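PDB 1R9D: glycerol dehydratase from Clostridium butyricum, which probably catalyses the B12-independent, radical-based dehydration of glycerol, as a member of the glycyl-radical enzymes related to pyruvate formate-lyase. Local coordinates for residues A[556-561]-A[599-604]; A[674-679]-A[781-786]; A[277-282]-A[321-326]; A[106-111]-A[334-339]. One frame throughout, in Å; residues are numbered along the deposited sequence.

Contact 1: A[556-561]-A[599-604]; sequences IGDSLV and APKFGN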
# COMPACT_ATOMS: atom_id res chain seq x y z
N ILE A 556 -33.86 -0.95 -25.69
CA ILE A 556 -33.20 -2.10 -26.30
C ILE A 556 -34.19 -3.14 -26.80
O ILE A 556 -34.04 -3.66 -27.90
CB ILE A 556 -32.18 -2.75 -25.32
CG1 ILE A 556 -30.85 -2.00 -25.38
CG2 ILE A 556 -31.94 -4.21 -25.69
CD1 ILE A 556 -30.97 -0.51 -25.24
N GLY A 557 -35.20 -3.44 -25.99
CA GLY A 557 -36.20 -4.42 -26.41
C GLY A 557 -36.94 -3.94 -27.65
O GLY A 557 -37.09 -4.69 -28.62
N ASP A 558 -37.40 -2.70 -27.61
CA ASP A 558 -38.13 -2.12 -28.74
C ASP A 558 -37.24 -2.00 -29.98
O ASP A 558 -37.69 -2.22 -31.10
CB ASP A 558 -38.71 -0.75 -28.35
CG ASP A 558 -39.73 -0.84 -27.22
OD1 ASP A 558 -40.34 -1.92 -27.04
OD2 ASP A 558 -39.94 0.17 -26.51
N SER A 559 -35.96 -1.66 -29.78
CA SER A 559 -35.04 -1.54 -30.91
C SER A 559 -34.72 -2.91 -31.51
O SER A 559 -34.69 -3.07 -32.73
CB SER A 559 -33.73 -0.87 -30.48
OG SER A 559 -33.93 0.47 -30.09
N LEU A 560 -34.48 -3.90 -30.65
CA LEU A 560 -34.16 -5.24 -31.15
C LEU A 560 -35.31 -5.87 -31.92
O LEU A 560 -35.10 -6.47 -32.97
CB LEU A 560 -33.74 -6.15 -29.99
CG LEU A 560 -32.38 -5.83 -29.35
CD1 LEU A 560 -32.10 -6.81 -28.21
CD2 LEU A 560 -31.29 -5.92 -30.40
N VAL A 561 -36.54 -5.74 -31.41
CA VAL A 561 -37.67 -6.34 -32.11
C VAL A 561 -37.94 -5.62 -33.43
O VAL A 561 -38.41 -6.23 -34.40
CB VAL A 561 -38.96 -6.36 -31.25
CG1 VAL A 561 -39.62 -4.99 -31.22
CG2 VAL A 561 -39.92 -7.42 -31.80
N ALA A 599 -43.83 -0.84 -34.74
CA ALA A 599 -43.42 -2.20 -34.43
C ALA A 599 -43.88 -2.45 -32.99
O ALA A 599 -44.12 -1.50 -32.24
CB ALA A 599 -41.90 -2.33 -34.54
N PRO A 600 -44.01 -3.73 -32.58
CA PRO A 600 -44.46 -4.06 -31.21
C PRO A 600 -43.61 -3.39 -30.12
O PRO A 600 -42.38 -3.40 -30.21
CB PRO A 600 -44.35 -5.58 -31.16
CG PRO A 600 -44.50 -6.00 -32.59
CD PRO A 600 -43.69 -4.95 -33.33
N LYS A 601 -44.26 -2.84 -29.10
CA LYS A 601 -43.55 -2.16 -28.01
C LYS A 601 -43.66 -2.85 -26.65
O LYS A 601 -44.70 -3.41 -26.30
CB LYS A 601 -44.06 -0.72 -27.89
CG LYS A 601 -43.76 0.17 -29.09
CD LYS A 601 -42.28 0.51 -29.19
CE LYS A 601 -41.95 1.34 -30.44
NZ LYS A 601 -41.98 0.52 -31.69
N PHE A 602 -42.57 -2.80 -25.90
CA PHE A 602 -42.48 -3.38 -24.56
C PHE A 602 -43.51 -2.73 -23.63
O PHE A 602 -43.70 -1.52 -23.66
CB PHE A 602 -41.06 -3.16 -24.03
CG PHE A 602 -40.83 -3.65 -22.63
CD1 PHE A 602 -40.86 -5.01 -22.34
CD2 PHE A 602 -40.52 -2.75 -21.61
CE1 PHE A 602 -40.58 -5.47 -21.06
CE2 PHE A 602 -40.23 -3.20 -20.32
CZ PHE A 602 -40.26 -4.56 -20.04
N GLY A 603 -44.17 -3.54 -22.80
CA GLY A 603 -45.14 -2.99 -21.87
C GLY A 603 -46.60 -3.22 -22.23
O GLY A 603 -47.48 -2.63 -21.61
N ASN A 604 -46.85 -4.07 -23.22
CA ASN A 604 -48.21 -4.37 -23.66
C ASN A 604 -48.52 -5.87 -23.59
O ASN A 604 -49.49 -6.35 -24.19
CB ASN A 604 -48.41 -3.88 -25.09
CG ASN A 604 -48.37 -2.37 -25.19
OD1 ASN A 604 -49.31 -1.69 -24.78
ND2 ASN A 604 -47.27 -1.83 -25.70
O HOH W 1 -40.50 -1.78 -31.50
O HOH W 2 -41.47 0.46 -24.24

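Contact 2: A[674-679]-A[781-786]; sequences GCDVSG and ARTEHV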
# COMPACT_ATOMS: atom_id res chain seq x y z
N GLY A 674 -45.45 6.62 -23.35
CA GLY A 674 -46.54 6.45 -24.31
C GLY A 674 -46.60 5.12 -25.04
O GLY A 674 -47.48 4.92 -25.87
N CYS A 675 -45.68 4.21 -24.72
CA CYS A 675 -45.66 2.91 -25.39
C CYS A 675 -46.58 1.88 -24.75
O CYS A 675 -47.06 0.96 -25.44
CB CYS A 675 -44.24 2.36 -25.43
SG CYS A 675 -43.21 3.23 -26.63
N ASP A 676 -46.83 2.02 -23.46
CA ASP A 676 -47.71 1.10 -22.75
C ASP A 676 -49.14 1.63 -22.82
O ASP A 676 -49.57 2.43 -21.99
CB ASP A 676 -47.24 0.91 -21.29
CG ASP A 676 -46.83 2.22 -20.61
OD1 ASP A 676 -46.41 3.18 -21.30
OD2 ASP A 676 -46.89 2.27 -19.36
N VAL A 677 -49.87 1.16 -23.83
CA VAL A 677 -51.24 1.59 -24.08
C VAL A 677 -52.29 0.52 -23.80
O VAL A 677 -53.42 0.60 -24.30
CB VAL A 677 -51.39 2.05 -25.54
CG1 VAL A 677 -50.45 3.21 -25.82
CG2 VAL A 677 -51.07 0.89 -26.48
N SER A 678 -51.92 -0.49 -23.01
CA SER A 678 -52.84 -1.57 -22.71
C SER A 678 -53.22 -1.67 -21.24
O SER A 678 -53.76 -2.69 -20.80
CB SER A 678 -52.24 -2.90 -23.19
OG SER A 678 -51.82 -2.80 -24.54
N GLY A 679 -52.96 -0.62 -20.48
CA GLY A 679 -53.29 -0.64 -19.06
C GLY A 679 -52.10 -1.00 -18.18
O GLY A 679 -51.12 -1.57 -18.66
N ALA A 781 -43.73 13.76 -18.88
CA ALA A 781 -43.99 13.00 -20.11
C ALA A 781 -44.27 11.52 -19.92
O ALA A 781 -44.69 10.83 -20.85
CB ALA A 781 -42.83 13.19 -21.09
N ARG A 782 -44.05 11.01 -18.71
CA ARG A 782 -44.30 9.60 -18.44
C ARG A 782 -45.77 9.25 -18.65
O ARG A 782 -46.66 10.08 -18.47
CB ARG A 782 -43.90 9.26 -17.01
CG ARG A 782 -42.40 9.30 -16.79
CD ARG A 782 -42.06 9.11 -15.33
NE ARG A 782 -40.62 9.23 -15.11
CZ ARG A 782 -40.04 9.21 -13.91
NH1 ARG A 782 -40.79 9.06 -12.82
NH2 ARG A 782 -38.73 9.33 -13.81
N THR A 783 -46.01 8.00 -19.02
CA THR A 783 -47.37 7.52 -19.24
C THR A 783 -48.19 7.66 -17.96
O THR A 783 -47.71 7.35 -16.87
CB THR A 783 -47.38 6.03 -19.64
OG1 THR A 783 -46.57 5.83 -20.80
CG2 THR A 783 -48.81 5.58 -19.93
N GLU A 784 -49.42 8.13 -18.10
CA GLU A 784 -50.31 8.27 -16.96
C GLU A 784 -51.37 7.19 -17.08
O GLU A 784 -52.12 7.16 -18.05
CB GLU A 784 -50.97 9.65 -16.94
CG GLU A 784 -52.08 9.78 -15.91
CD GLU A 784 -52.75 11.14 -15.93
OE1 GLU A 784 -52.16 12.11 -15.41
OE2 GLU A 784 -53.87 11.24 -16.48
N HIS A 785 -51.45 6.31 -16.08
CA HIS A 785 -52.41 5.22 -16.09
C HIS A 785 -53.65 5.45 -15.24
O HIS A 785 -53.70 6.33 -14.39
CB HIS A 785 -51.75 3.92 -15.59
CG HIS A 785 -50.77 3.32 -16.54
ND1 HIS A 785 -51.16 2.68 -17.70
CD2 HIS A 785 -49.42 3.25 -16.50
CE1 HIS A 785 -50.09 2.23 -18.33
NE2 HIS A 785 -49.02 2.56 -17.63
N VAL A 786 -54.65 4.62 -15.50
CA VAL A 786 -55.89 4.59 -14.74
C VAL A 786 -55.94 3.11 -14.40
O VAL A 786 -55.29 2.30 -15.07
CB VAL A 786 -57.13 5.01 -15.57
CG1 VAL A 786 -57.13 6.52 -15.74
CG2 VAL A 786 -57.12 4.31 -16.92

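Contact 3: A[277-282]-A[321-326]; sequences ESNGHS and INKVRD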
# COMPACT_ATOMS: atom_id res chain seq x y z
N GLU A 277 -17.09 11.54 8.01
CA GLU A 277 -15.90 10.81 7.60
C GLU A 277 -15.78 10.74 6.08
O GLU A 277 -14.70 10.90 5.52
CB GLU A 277 -15.91 9.39 8.18
CG GLU A 277 -14.74 8.53 7.72
CD GLU A 277 -14.71 7.16 8.38
OE1 GLU A 277 -15.72 6.42 8.27
OE2 GLU A 277 -13.68 6.81 9.00
N SER A 278 -16.91 10.51 5.41
CA SER A 278 -16.92 10.41 3.96
C SER A 278 -18.24 10.91 3.40
O SER A 278 -19.24 10.93 4.11
CB SER A 278 -16.71 8.95 3.53
OG SER A 278 -16.85 8.80 2.13
N ASN A 279 -18.25 11.32 2.14
CA ASN A 279 -19.48 11.81 1.52
C ASN A 279 -20.11 10.82 0.55
O ASN A 279 -20.89 11.21 -0.31
CB ASN A 279 -19.24 13.16 0.83
CG ASN A 279 -18.39 13.06 -0.41
OD1 ASN A 279 -17.68 12.08 -0.63
ND2 ASN A 279 -18.44 14.10 -1.24
N GLY A 280 -19.77 9.54 0.67
CA GLY A 280 -20.42 8.58 -0.20
C GLY A 280 -21.88 8.66 0.21
O GLY A 280 -22.17 8.80 1.40
N HIS A 281 -22.80 8.60 -0.74
CA HIS A 281 -24.21 8.67 -0.37
C HIS A 281 -24.84 7.29 -0.22
O HIS A 281 -24.14 6.28 -0.16
CB HIS A 281 -25.01 9.55 -1.35
CG HIS A 281 -24.95 9.11 -2.78
ND1 HIS A 281 -24.25 9.79 -3.75
CD2 HIS A 281 -25.55 8.06 -3.41
CE1 HIS A 281 -24.41 9.19 -4.91
NE2 HIS A 281 -25.19 8.14 -4.74
N SER A 282 -26.16 7.25 -0.16
CA SER A 282 -26.88 6.00 0.03
C SER A 282 -26.51 5.36 1.37
O SER A 282 -26.39 4.14 1.48
CB SER A 282 -26.62 5.03 -1.13
OG SER A 282 -27.30 5.48 -2.29
N ILE A 321 -28.94 16.83 5.57
CA ILE A 321 -27.70 16.49 4.88
C ILE A 321 -27.79 16.73 3.37
O ILE A 321 -28.81 16.44 2.75
CB ILE A 321 -27.34 15.00 5.13
CG1 ILE A 321 -27.24 14.75 6.64
CG2 ILE A 321 -26.03 14.64 4.43
CD1 ILE A 321 -26.89 13.33 7.02
N ASN A 322 -26.73 17.30 2.80
CA ASN A 322 -26.68 17.56 1.37
C ASN A 322 -25.27 17.27 0.87
O ASN A 322 -24.35 17.12 1.67
CB ASN A 322 -27.08 19.00 1.05
CG ASN A 322 -27.69 19.15 -0.34
OD1 ASN A 322 -27.47 18.31 -1.23
ND2 ASN A 322 -28.44 20.22 -0.55
N LYS A 323 -25.11 17.23 -0.45
CA LYS A 323 -23.83 16.92 -1.07
C LYS A 323 -23.66 17.58 -2.43
O LYS A 323 -24.38 17.26 -3.37
CB LYS A 323 -23.71 15.39 -1.22
CG LYS A 323 -22.56 14.88 -2.07
CD LYS A 323 -22.63 13.35 -2.18
CE LYS A 323 -21.50 12.77 -3.01
NZ LYS A 323 -21.60 11.28 -3.05
N VAL A 324 -22.70 18.50 -2.54
CA VAL A 324 -22.46 19.17 -3.81
C VAL A 324 -21.65 18.25 -4.74
O VAL A 324 -20.74 17.55 -4.29
CB VAL A 324 -21.71 20.51 -3.61
CG1 VAL A 324 -20.31 20.25 -3.04
CG2 VAL A 324 -21.63 21.27 -4.92
N ARG A 325 -22.02 18.24 -6.02
CA ARG A 325 -21.34 17.41 -7.02
C ARG A 325 -21.02 18.26 -8.24
O ARG A 325 -21.63 19.31 -8.45
CB ARG A 325 -22.25 16.25 -7.46
CG ARG A 325 -22.81 15.40 -6.33
CD ARG A 325 -23.57 14.19 -6.90
NE ARG A 325 -24.08 13.30 -5.86
CZ ARG A 325 -25.15 13.53 -5.12
NH1 ARG A 325 -25.86 14.64 -5.28
NH2 ARG A 325 -25.52 12.65 -4.20
N ASP A 326 -20.07 17.81 -9.06
CA ASP A 326 -19.71 18.55 -10.26
C ASP A 326 -20.93 18.66 -11.18
O ASP A 326 -21.90 17.90 -11.03
CB ASP A 326 -18.55 17.87 -11.00
CG ASP A 326 -18.91 16.50 -11.54
OD1 ASP A 326 -18.79 15.51 -10.79
OD2 ASP A 326 -19.33 16.43 -12.71
O HOH W 3 -19.14 16.89 -2.23

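Contact 4: A[106-111]-A[334-339]; sequences GDAFQI and GGYPMY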
# COMPACT_ATOMS: atom_id res chain seq x y z
N GLY A 106 -31.30 24.08 -11.58
CA GLY A 106 -31.62 23.18 -10.49
C GLY A 106 -30.35 22.84 -9.75
O GLY A 106 -29.25 23.05 -10.26
N ASP A 107 -30.48 22.29 -8.54
CA ASP A 107 -29.33 21.91 -7.73
C ASP A 107 -28.31 23.04 -7.60
O ASP A 107 -27.11 22.81 -7.67
CB ASP A 107 -28.64 20.67 -8.31
CG ASP A 107 -29.49 19.42 -8.18
OD1 ASP A 107 -30.37 19.20 -9.03
OD2 ASP A 107 -29.28 18.65 -7.21
N ALA A 108 -28.81 24.26 -7.41
CA ALA A 108 -27.92 25.40 -7.26
C ALA A 108 -27.35 25.44 -5.85
O ALA A 108 -28.02 25.05 -4.88
CB ALA A 108 -28.67 26.69 -7.56
N PHE A 109 -26.11 25.89 -5.73
CA PHE A 109 -25.46 26.02 -4.43
C PHE A 109 -24.84 27.41 -4.32
O PHE A 109 -24.34 27.95 -5.30
CB PHE A 109 -24.34 24.98 -4.24
CG PHE A 109 -24.83 23.62 -3.85
CD1 PHE A 109 -25.23 22.70 -4.81
CD2 PHE A 109 -24.87 23.25 -2.51
CE1 PHE A 109 -25.66 21.43 -4.44
CE2 PHE A 109 -25.30 21.98 -2.13
CZ PHE A 109 -25.70 21.07 -3.10
N GLN A 110 -24.90 27.97 -3.11
CA GLN A 110 -24.31 29.27 -2.86
C GLN A 110 -22.94 29.02 -2.23
O GLN A 110 -22.71 27.95 -1.67
CB GLN A 110 -25.18 30.07 -1.87
CG GLN A 110 -26.65 30.17 -2.25
CD GLN A 110 -26.85 30.72 -3.64
OE1 GLN A 110 -26.35 31.80 -3.97
NE2 GLN A 110 -27.57 29.98 -4.48
N ILE A 111 -22.04 29.99 -2.34
CA ILE A 111 -20.72 29.85 -1.73
C ILE A 111 -20.14 31.25 -1.54
O ILE A 111 -20.08 32.05 -2.47
CB ILE A 111 -19.77 28.98 -2.59
CG1 ILE A 111 -18.46 28.75 -1.84
CG2 ILE A 111 -19.53 29.62 -3.95
CD1 ILE A 111 -17.50 27.80 -2.52
N GLY A 334 -29.96 14.28 -9.86
CA GLY A 334 -30.64 15.55 -9.67
C GLY A 334 -31.59 15.68 -8.50
O GLY A 334 -32.20 14.71 -8.06
N GLY A 335 -31.71 16.90 -7.97
CA GLY A 335 -32.62 17.15 -6.86
C GLY A 335 -32.08 17.06 -5.44
O GLY A 335 -32.82 16.68 -4.53
N TYR A 336 -30.80 17.40 -5.25
CA TYR A 336 -30.18 17.35 -3.92
C TYR A 336 -30.39 16.01 -3.21
O TYR A 336 -30.66 15.98 -2.01
CB TYR A 336 -30.76 18.44 -3.02
CG TYR A 336 -30.63 19.86 -3.50
CD1 TYR A 336 -31.75 20.70 -3.53
CD2 TYR A 336 -29.40 20.40 -3.85
CE1 TYR A 336 -31.64 22.04 -3.90
CE2 TYR A 336 -29.27 21.75 -4.21
CZ TYR A 336 -30.40 22.56 -4.23
OH TYR A 336 -30.30 23.90 -4.57
N PRO A 337 -30.26 14.88 -3.93
CA PRO A 337 -30.47 13.56 -3.32
C PRO A 337 -29.33 12.95 -2.51
O PRO A 337 -28.16 13.06 -2.88
CB PRO A 337 -30.81 12.70 -4.53
CG PRO A 337 -29.86 13.23 -5.56
CD PRO A 337 -29.99 14.75 -5.38
N MET A 338 -29.69 12.29 -1.41
CA MET A 338 -28.73 11.59 -0.55
C MET A 338 -29.02 10.09 -0.57
O MET A 338 -28.20 9.28 -0.14
CB MET A 338 -28.78 12.10 0.89
CG MET A 338 -28.18 13.50 1.07
SD MET A 338 -26.57 13.71 0.29
CE MET A 338 -25.56 12.53 1.22
N TYR A 339 -30.21 9.74 -1.06
CA TYR A 339 -30.64 8.34 -1.17
C TYR A 339 -30.53 7.50 0.11
O TYR A 339 -30.03 6.37 0.07
CB TYR A 339 -29.84 7.64 -2.28
CG TYR A 339 -29.79 8.38 -3.59
CD1 TYR A 339 -28.75 9.25 -3.89
CD2 TYR A 339 -30.79 8.20 -4.55
CE1 TYR A 339 -28.70 9.94 -5.10
CE2 TYR A 339 -30.76 8.89 -5.76
CZ TYR A 339 -29.71 9.75 -6.03
OH TYR A 339 -29.67 10.43 -7.23

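Contact 1: A[556-561]-A[599-604]
Asp558 reaches out from helix 553-569 and takes the backbone N-H of Phe602 on its carboxylate. The bond from Phe602 N to Asp558 OD1 is 2.7 Å long and nearly straight (167°), and it uses the syn lone pair of OD1, on the side of the other oxygen. The torsion that sends the carboxylate across places CG anti to the carbonyl carbon, beside the backbone N (chi1 -63°). OD1 also touches CB of Phe602, whose ring then runs off away from the helix because CG lies anti to the backbone N. The second oxygen works through a water, which donates to Asp558 OD2 and to Phe602 O, so one carboxylate serves both the N-H and the carbonyl of the same loop residue.

The contact fastens the loop between helices 590-597 and 607-624 to the flank of helix 553-569, in the pyruvate formate-lyase-like region, where the residues between the two segments are mostly helical. Lys601 crosses Asp558 at about a right angle, with its CD 3.5 Å from Asp558 CG. Bends at chi2 and chi4 turn its amine elsewhere, leaving Lys601 NZ 5.5 Å from Asp558 OD1. Instead Lys601 NZ donates to Ala599 O at 3.0 Å and to Leu596 O, gathering carbonyls around the C-terminal end of helix 590-597. It donates as well to a water that gives its own hydrogens to Asp558 O and Pro600 O. One turn further along the helix, Val561 directs CG1 at Pro600 O, 3.3 Å away, while its side chain also touches Val609 and Leu612 of helix 607-624.

Contact 2: A[674-679]-A[781-786]
The carboxylate of Asp676 is shared between Thr783 and His785, two residues close to the C-terminus of the chain. CB of Asp676 packs on Gly603 O of the neighbouring turn. From there CG sits between the backbone N and the carbonyl carbon, and Asp676 CG lies 3.6 Å from Thr783 OG1 and 3.7 Å from His785 NE2, about midway between the two partners. Asp676 OD1 receives the threonine hydroxyl: Thr783 OG1 donates over 2.7 Å and arrives on the syn side, 24° out of the carboxylate plane. Asp676 OD2 accepts from His785 NE2 at 2.8 Å. The imidazole meets this oxygen from above the carboxylate plane, the two planes being 74° apart, and the bond is somewhat bent (142°).

Thr783 OG1 is itself an acceptor, taking the N-H of Gly674 at 2.9 Å. Its methyl, CG2, rests over one face of the His785 ring, offset toward the rim, while CE1 of that ring lies 3.8 Å from the carbonyl carbon of Gly679, the residue just before helix 680-687. The C-terminal tail is thereby joined to the loop leading into that helix, and that loop belongs to the glycine-radical region. Asn604 bonds to Cys675 O, Val677 N and Ser678 OG, and the backbone of His785 pairs with Lys704 in strand 702-705 and His706 just after it.

With one bond accepted and another donated, the hydroxyl of Thr783 is probably held in one rotation, and a carboxylate receiving two donors is probably ionised.

Contact 3: A[277-282]-A[321-326]
Lys323 drives its amine between the backbone and the ring of the opposite loop, donating to Asn279 O at 2.8 Å and to His281 ND1 at 3.1 Å. Its chain is fully extended, with CG anti to the backbone N (chi1 169°), and it crosses the imidazole at about a right angle; NZ stands 27° out of the ring plane. Arg325 NH2 also approaches His281 ND1, at 3.2 Å, with the guanidinium turned 71° from the ring and presenting its edge.

Further out, Arg325 is held by a bond from NH2 to Pro337 O, and CG of Lys323 lies over the centre of one guanidinium face. Asn279 is fixed by Gly161 N and Asn160, and a water links its ND2, weakly, to Val324 O. The ring of His281 meets that of His164. These two loops follow helices 260-277 and 304-317 in the buried interior of the chain.

On its far nitrogen, NE2, His281 is hydrogen-bonded to O2 of the bound glycerol, whose O3 bonds to Ser282 OG. Because ND1 accepts from Lys323, the geometry is consistent with NE2 carrying the hydrogen that faces glycerol, and with Lys323 acting as a second-shell residue that orients this ring.

Contact 4: A[106-111]-A[334-339]
Tyr336 turns the edge of its ring toward the face of Phe109 in an offset edge-to-face pair, the planes at 90° and the centroids 5.4 Å apart. The two side chains slide past one another in opposite directions, and the closest approach is between Tyr336 CE2 and Phe109 CE1 at 3.6 Å. The same tyrosine edge continues to its hydroxyl, and Tyr336 OH donates to Ala108 O over 2.6 Å. That donor lies in the carbonyl plane, on a lone pair, so the phenol is held at its end as well as along its side. Tyr336 CE2 further rests 3.5 Å from Asp107 CA, where the chain passes alongside the ring.

This pairing ties the loop before helix 113-125 to the one that leads into strand 341-344, which belongs to the β-strand core of the PFL-like fold. On the side of Gly334, the link runs on to the glycine-radical region: Gly334 O accepts from the hydroxyl of Tyr764, next to Gly763, the predicted radical site.

Asp107 faces the start of the second loop with its carboxylate, and receives two consecutive backbone N-H groups. With CG anti to the carbonyl carbon (chi1 -69°), Asp107 OD1 takes Gly335 N at 2.9 Å on its syn lone pair, while Asp107 OD2 takes Tyr336 N at 2.8 Å, this donor standing 31° out of the carboxylate plane. Gly335 N also makes a weak bond to OD2. The backbone of Asp107 is bonded in turn to Arg104 and Ser770.

Overall arrangement
The four contacts form two touching pairs. Contacts 3 and 4 have centres 10 Å apart, contact 3 being nested in the loop that contact 4 closes. They meet through Ser282 N and Met338 O (2.9 Å). Contact 3 borders the glycerol site, with the side chain of His281 about 3 Å from the ligand, whereas that of Pro337 in contact 4 is about 7 Å from it. Contacts 1 and 2, with centres 15 Å apart, lie toward the periphery and are joined by Asn604. Between the pairs, the nearest atoms of contacts 2 and 3 are about 16 Å apart, and those of contacts 2 and 4 about 10 Å.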